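PDB 7ADK: lipoprotein from Mycoplasma mycoides subsp. capri, which probably acts as a peptidase of the PA clan, the superfamily of trypsin-like enzymes, and belongs to the mycoplasma DUF31 family. Local coordinates for residues Asp628-Thr639 with Ala755-Lys766. Numbering follows the deposited sequence.
Sequences DLDSLYIVGYPT and AGGASGSSVRTK
L632 and R764 form an antiparallel hydrogen-bonded pair, a single bridge by which an otherwise irregular chain borders strand 761-765. The strand follows G757-A758-S759-G760, a Gly-Ala-Ser-Gly sequence consistent with the Gly-X-Ser-Gly signature of PA-clan serine peptidases. The contact illustrates how a loop can be buried at its middle and more open at its ends. The dense part is the buried middle. L632 N gives R764 O a nearly straight bond (170°), and R764 N returns one to L632 O, both 2.8 Å. Beside this pair, the V763 methyls run alongside the Y633 ring, with V763 CG1 3.7 Å from Y633 CD1; Y752 meets the same tyrosine ring. Farther along, V635 CG2 sits 3.4 Å from S761 CB, and the methyl of A758 rests on G636 CA. R764 extends along its own strand, where its NE and NH2 both donate to S762 OG, which lies in the guanidinium plane, while NH1 goes to N768; W427 touches both residues.

Toward K766 the contact is more open to solvent: its aliphatic chain crosses that of L629 at about a right angle, and both residues are partly exposed. Nearby, the D630 carboxylate has its salt bridges with R274 and K693, whereas the D630 carbonyl O accepts from T765 OG1. The other end is more open still, with G756 exposed to solvent. Here T639 holds OG1 between its backbone N and carbonyl carbon (chi1 54°), letting two donors share one acceptor: G756 O takes T639 N at 3.0 Å from above its carbonyl plane and T639 OG1 at 2.7 Å on an in-plane lone pair.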
ATOM      1  N   ASP B 628     -10.631 -30.783  -7.751  1.00 74.43           N
ATOM      2  CA  ASP B 628      -9.741 -30.770  -6.594  1.00 74.43           C
ATOM      3  C   ASP B 628     -10.415 -30.021  -5.434  1.00 74.43           C
ATOM      4  O   ASP B 628     -11.034 -28.977  -5.646  1.00 74.43           O
ATOM      5  CB  ASP B 628      -8.395 -30.107  -6.920  1.00 74.43           C
ATOM      6  CG  ASP B 628      -7.466 -30.861  -7.865  1.00 74.43           C
ATOM      7  OD1 ASP B 628      -7.580 -32.091  -7.992  1.00 74.43           O
ATOM      8  OD2 ASP B 628      -6.578 -30.226  -8.468  1.00 74.43           O
ATOM      9  N   LEU B 629     -10.263 -30.510  -4.208  1.00 71.87           N
ATOM     10  CA  LEU B 629     -10.481 -29.701  -3.023  1.00 71.87           C
ATOM     11  C   LEU B 629      -9.387 -28.639  -2.918  1.00 71.87           C
ATOM     12  O   LEU B 629      -8.274 -28.796  -3.402  1.00 71.87           O
ATOM     13  CB  LEU B 629     -10.584 -30.570  -1.762  1.00 71.87           C
ATOM     14  CG  LEU B 629     -12.031 -30.854  -1.343  1.00 71.87           C
ATOM     15  CD1 LEU B 629     -12.796 -31.677  -2.364  1.00 71.87           C
ATOM     16  CD2 LEU B 629     -12.073 -31.572  -0.011  1.00 71.87           C
ATOM     17  N   ASP B 630      -9.804 -27.536  -2.328  1.00 69.12           N
ATOM     18  CA  ASP B 630      -9.116 -26.266  -2.222  1.00 69.12           C
ATOM     19  C   ASP B 630      -8.780 -26.023  -0.764  1.00 69.12           C
ATOM     20  O   ASP B 630      -9.550 -26.392   0.113  1.00 69.12           O
ATOM     21  CB  ASP B 630     -10.070 -25.160  -2.671  1.00 69.12           C
ATOM     22  CG  ASP B 630     -10.360 -25.155  -4.163  1.00 69.12           C
ATOM     23  OD1 ASP B 630      -9.391 -25.112  -4.939  1.00 69.12           O
ATOM     24  OD2 ASP B 630     -11.538 -25.074  -4.576  1.00 69.12           O
ATOM     25  N   SER B 631      -7.694 -25.335  -0.472  1.00 62.75           N
ATOM     26  CA  SER B 631      -7.566 -24.660   0.809  1.00 62.75           C
ATOM     27  C   SER B 631      -7.902 -23.184   0.624  1.00 62.75           C
ATOM     28  O   SER B 631      -7.324 -22.490  -0.213  1.00 62.75           O
ATOM     29  CB  SER B 631      -6.190 -24.871   1.423  1.00 62.75           C
ATOM     30  OG  SER B 631      -5.916 -26.238   1.659  1.00 62.75           O
ATOM     31  N   LEU B 632      -8.830 -22.678   1.418  1.00 60.52           N
ATOM     32  CA  LEU B 632      -9.227 -21.275   1.462  1.00 60.52           C
ATOM     33  C   LEU B 632      -8.670 -20.651   2.725  1.00 60.52           C
ATOM     34  O   LEU B 632      -8.943 -21.132   3.818  1.00 60.52           O
ATOM     35  CB  LEU B 632     -10.756 -21.103   1.442  1.00 60.52           C
ATOM     36  CG  LEU B 632     -11.530 -21.522   0.190  1.00 60.52           C
ATOM     37  CD1 LEU B 632     -10.818 -21.054  -1.053  1.00 60.52           C
ATOM     38  CD2 LEU B 632     -11.804 -23.013   0.101  1.00 60.52           C
ATOM     39  N   TYR B 633      -7.908 -19.576   2.586  1.00 63.06           N
ATOM     40  CA  TYR B 633      -7.577 -18.745   3.725  1.00 63.06           C
ATOM     41  C   TYR B 633      -7.506 -17.244   3.394  1.00 63.06           C
ATOM     42  O   TYR B 633      -6.471 -16.622   3.587  1.00 63.06           O
ATOM     43  CB  TYR B 633      -6.410 -19.318   4.583  1.00 63.06           C
ATOM     44  CG  TYR B 633      -5.331 -20.129   3.925  1.00 63.06           C
ATOM     45  CD1 TYR B 633      -5.494 -21.501   3.708  1.00 63.06           C
ATOM     46  CD2 TYR B 633      -4.134 -19.514   3.575  1.00 63.06           C
ATOM     47  CE1 TYR B 633      -4.488 -22.238   3.057  1.00 63.06           C
ATOM     48  CE2 TYR B 633      -3.190 -20.224   2.829  1.00 63.06           C
ATOM     49  CZ  TYR B 633      -3.381 -21.578   2.517  1.00 63.06           C
ATOM     50  OH  TYR B 633      -2.585 -22.193   1.593  1.00 63.06           O
ATOM     51  N   ILE B 634      -8.613 -16.635   2.912  1.00 60.47           N
ATOM     52  CA  ILE B 634      -8.838 -15.187   3.166  1.00 60.47           C
ATOM     53  C   ILE B 634      -9.244 -15.107   4.604  1.00 60.47           C
ATOM     54  O   ILE B 634     -10.404 -15.068   4.980  1.00 60.47           O
ATOM     55  CB  ILE B 634      -9.883 -14.414   2.339  1.00 60.47           C
ATOM     56  CG1 ILE B 634      -9.486 -14.473   0.876  1.00 60.47           C
ATOM     57  CG2 ILE B 634      -9.908 -12.927   2.770  1.00 60.47           C
ATOM     58  CD1 ILE B 634     -10.349 -13.591  -0.028  1.00 60.47           C
ATOM     59  N   VAL B 635      -8.215 -15.151   5.393  1.00 61.08           N
ATOM     60  CA  VAL B 635      -8.240 -15.078   6.826  1.00 61.08           C
ATOM     61  C   VAL B 635      -6.943 -14.441   7.215  1.00 61.08           C
ATOM     62  O   VAL B 635      -5.991 -14.382   6.436  1.00 61.08           O
ATOM     63  CB  VAL B 635      -8.371 -16.448   7.498  1.00 61.08           C
ATOM     64  CG1 VAL B 635      -9.760 -17.065   7.364  1.00 61.08           C
ATOM     65  CG2 VAL B 635      -7.404 -17.429   6.883  1.00 61.08           C
ATOM     66  N   GLY B 636      -6.900 -13.963   8.440  1.00 59.36           N
ATOM     67  CA  GLY B 636      -5.737 -13.261   8.914  1.00 59.36           C
ATOM     68  C   GLY B 636      -5.685 -11.849   8.375  1.00 59.36           C
ATOM     69  O   GLY B 636      -5.879 -11.571   7.195  1.00 59.36           O
ATOM     70  N   TYR B 637      -5.346 -10.955   9.282  1.00 54.32           N
ATOM     71  CA  TYR B 637      -4.978  -9.596   8.965  1.00 54.32           C
ATOM     72  C   TYR B 637      -3.591  -9.358   9.559  1.00 54.32           C
ATOM     73  O   TYR B 637      -3.473  -9.112  10.760  1.00 54.32           O
ATOM     74  CB  TYR B 637      -6.055  -8.645   9.487  1.00 54.32           C
ATOM     75  CG  TYR B 637      -7.464  -8.887   8.981  1.00 54.32           C
ATOM     76  CD1 TYR B 637      -8.286  -9.842   9.608  1.00 54.32           C
ATOM     77  CD2 TYR B 637      -8.005  -8.053   7.992  1.00 54.32           C
ATOM     78  CE1 TYR B 637      -9.654  -9.927   9.293  1.00 54.32           C
ATOM     79  CE2 TYR B 637      -9.374  -8.129   7.682  1.00 54.32           C
ATOM     80  CZ  TYR B 637     -10.208  -9.050   8.345  1.00 54.32           C
ATOM     81  OH  TYR B 637     -11.545  -9.038   8.118  1.00 54.32           O
ATOM     82  N   PRO B 638      -2.506  -9.492   8.795  1.00 54.82           N
ATOM     83  CA  PRO B 638      -1.201  -9.076   9.269  1.00 54.82           C
ATOM     84  C   PRO B 638      -1.143  -7.551   9.379  1.00 54.82           C
ATOM     85  O   PRO B 638      -1.852  -6.841   8.670  1.00 54.82           O
ATOM     86  CB  PRO B 638      -0.213  -9.649   8.267  1.00 54.82           C
ATOM     87  CG  PRO B 638      -1.009  -9.733   6.973  1.00 54.82           C
ATOM     88  CD  PRO B 638      -2.445  -9.951   7.422  1.00 54.82           C
ATOM     89  N   THR B 639      -0.271  -7.026  10.228  1.00 58.06           N
ATOM     90  CA  THR B 639       0.042  -5.593  10.225  1.00 58.06           C
ATOM     91  C   THR B 639       0.557  -5.154   8.856  1.00 58.06           C
ATOM     92  O   THR B 639       1.269  -5.890   8.176  1.00 58.06           O
ATOM     93  CB  THR B 639       1.076  -5.230  11.291  1.00 58.06           C
ATOM     94  OG1 THR B 639       2.229  -6.027  11.164  1.00 58.06           O
ATOM     95  CG2 THR B 639       0.522  -5.394  12.702  1.00 58.06           C
ATOM     96  N   ALA B 755       3.690 -12.018   7.547  1.00 64.17           N
ATOM     97  CA  ALA B 755       4.490 -11.518   8.657  1.00 64.17           C
ATOM     98  C   ALA B 755       3.699 -10.632   9.639  1.00 64.17           C
ATOM     99  O   ALA B 755       2.870  -9.826   9.225  1.00 64.17           O
ATOM    100  CB  ALA B 755       5.682 -10.763   8.076  1.00 64.17           C
ATOM    101  N   GLY B 756       4.014 -10.723  10.934  1.00 62.08           N
ATOM    102  CA  GLY B 756       3.642  -9.740  11.958  1.00 62.08           C
ATOM    103  C   GLY B 756       2.142  -9.593  12.210  1.00 62.08           C
ATOM    104  O   GLY B 756       1.582  -8.503  12.103  1.00 62.08           O
ATOM    105  N   GLY B 757       1.464 -10.701  12.472  1.00 60.73           N
ATOM    106  CA  GLY B 757       0.014 -10.789  12.644  1.00 60.73           C
ATOM    107  C   GLY B 757      -0.525 -12.030  11.929  1.00 60.73           C
ATOM    108  O   GLY B 757       0.247 -12.938  11.622  1.00 60.73           O
ATOM    109  N   ALA B 758      -1.834 -12.097  11.665  1.00 58.35           N
ATOM    110  CA  ALA B 758      -2.470 -13.234  10.979  1.00 58.35           C
ATOM    111  C   ALA B 758      -2.270 -14.619  11.625  1.00 58.35           C
ATOM    112  O   ALA B 758      -2.601 -15.635  11.019  1.00 58.35           O
ATOM    113  CB  ALA B 758      -2.085 -13.237   9.498  1.00 58.35           C
ATOM    114  N   SER B 759      -1.795 -14.703  12.863  1.00 55.10           N
ATOM    115  CA  SER B 759      -2.026 -15.880  13.662  1.00 55.10           C
ATOM    116  C   SER B 759      -3.517 -15.937  14.041  1.00 55.10           C
ATOM    117  O   SER B 759      -4.110 -14.914  14.399  1.00 55.10           O
ATOM    118  CB  SER B 759      -1.078 -15.850  14.851  1.00 55.10           C
ATOM    119  N   GLY B 760      -4.125 -17.123  13.935  1.00 53.31           N
ATOM    120  CA  GLY B 760      -5.535 -17.363  14.235  1.00 53.31           C
ATOM    121  C   GLY B 760      -6.429 -17.477  12.997  1.00 53.31           C
ATOM    122  O   GLY B 760      -7.627 -17.240  13.075  1.00 53.31           O
ATOM    123  N   SER B 761      -5.850 -17.807  11.857  1.00 55.36           N
ATOM    124  CA  SER B 761      -6.481 -17.699  10.546  1.00 55.36           C
ATOM    125  C   SER B 761      -6.961 -19.064  10.070  1.00 55.36           C
ATOM    126  O   SER B 761      -6.156 -19.971   9.909  1.00 55.36           O
ATOM    127  CB  SER B 761      -5.418 -17.133   9.625  1.00 55.36           C
ATOM    128  OG  SER B 761      -5.010 -15.889  10.096  1.00 55.36           O
ATOM    129  N   SER B 762      -8.263 -19.259   9.904  1.00 56.77           N
ATOM    130  CA  SER B 762      -8.820 -20.552   9.511  1.00 56.77           C
ATOM    131  C   SER B 762      -8.459 -20.918   8.078  1.00 56.77           C
ATOM    132  O   SER B 762      -8.874 -20.240   7.144  1.00 56.77           O
ATOM    133  CB  SER B 762     -10.342 -20.575   9.650  1.00 56.77           C
ATOM    134  OG  SER B 762     -10.952 -19.646   8.790  1.00 56.77           O
ATOM    135  N   VAL B 763      -7.789 -22.047   7.901  1.00 57.45           N
ATOM    136  CA  VAL B 763      -7.776 -22.783   6.652  1.00 57.45           C
ATOM    137  C   VAL B 763      -9.114 -23.487   6.510  1.00 57.45           C
ATOM    138  O   VAL B 763      -9.546 -24.179   7.431  1.00 57.45           O
ATOM    139  CB  VAL B 763      -6.633 -23.808   6.679  1.00 57.45           C
ATOM    140  CG1 VAL B 763      -6.499 -24.603   5.394  1.00 57.45           C
ATOM    141  CG2 VAL B 763      -5.290 -23.175   7.031  1.00 57.45           C
ATOM    142  N   ARG B 764      -9.764 -23.379   5.360  1.00 59.01           N
ATOM    143  CA  ARG B 764     -11.020 -24.069   5.054  1.00 59.01           C
ATOM    144  C   ARG B 764     -10.930 -24.815   3.752  1.00 59.01           C
ATOM    145  O   ARG B 764      -9.984 -24.652   3.010  1.00 59.01           O
ATOM    146  CB  ARG B 764     -12.183 -23.081   4.970  1.00 59.01           C
ATOM    147  CG  ARG B 764     -12.162 -22.099   6.117  1.00 59.01           C
ATOM    148  CD  ARG B 764     -13.458 -21.332   6.175  1.00 59.01           C
ATOM    149  NE  ARG B 764     -13.345 -20.296   7.192  1.00 59.01           N
ATOM    150  CZ  ARG B 764     -14.300 -19.599   7.728  1.00 59.01           C
ATOM    151  NH1 ARG B 764     -15.520 -19.700   7.355  1.00 59.01           N
ATOM    152  NH2 ARG B 764     -14.008 -18.780   8.670  1.00 59.01           N
ATOM    153  N   THR B 765     -11.948 -25.587   3.447  1.00 64.93           N
ATOM    154  CA  THR B 765     -12.135 -26.168   2.119  1.00 64.93           C
ATOM    155  C   THR B 765     -13.522 -25.885   1.556  1.00 64.93           C
ATOM    156  O   THR B 765     -14.368 -25.312   2.236  1.00 64.93           O
ATOM    157  CB  THR B 765     -11.713 -27.630   2.096  1.00 64.93           C
ATOM    158  OG1 THR B 765     -11.469 -28.014   0.770  1.00 64.93           O
ATOM    159  CG2 THR B 765     -12.725 -28.569   2.705  1.00 64.93           C
ATOM    160  N   LYS B 766     -13.717 -26.241   0.282  1.00 71.96           N
ATOM    161  CA  LYS B 766     -14.688 -25.716  -0.697  1.00 71.96           C
ATOM    162  C   LYS B 766     -16.075 -25.334  -0.192  1.00 71.96           C
ATOM    163  O   LYS B 766     -16.573 -24.281  -0.584  1.00 71.96           O
ATOM    164  CB  LYS B 766     -14.890 -26.761  -1.796  1.00 71.96           C
ATOM    165  CG  LYS B 766     -13.684 -26.934  -2.718  1.00 71.96           C
ATOM    166  CD  LYS B 766     -13.920 -27.985  -3.807  1.00 71.96           C
ATOM    167  CE  LYS B 766     -15.157 -27.725  -4.678  1.00 71.96           C
ATOM    168  NZ  LYS B 766     -15.337 -28.748  -5.727  1.00 71.96           N
TER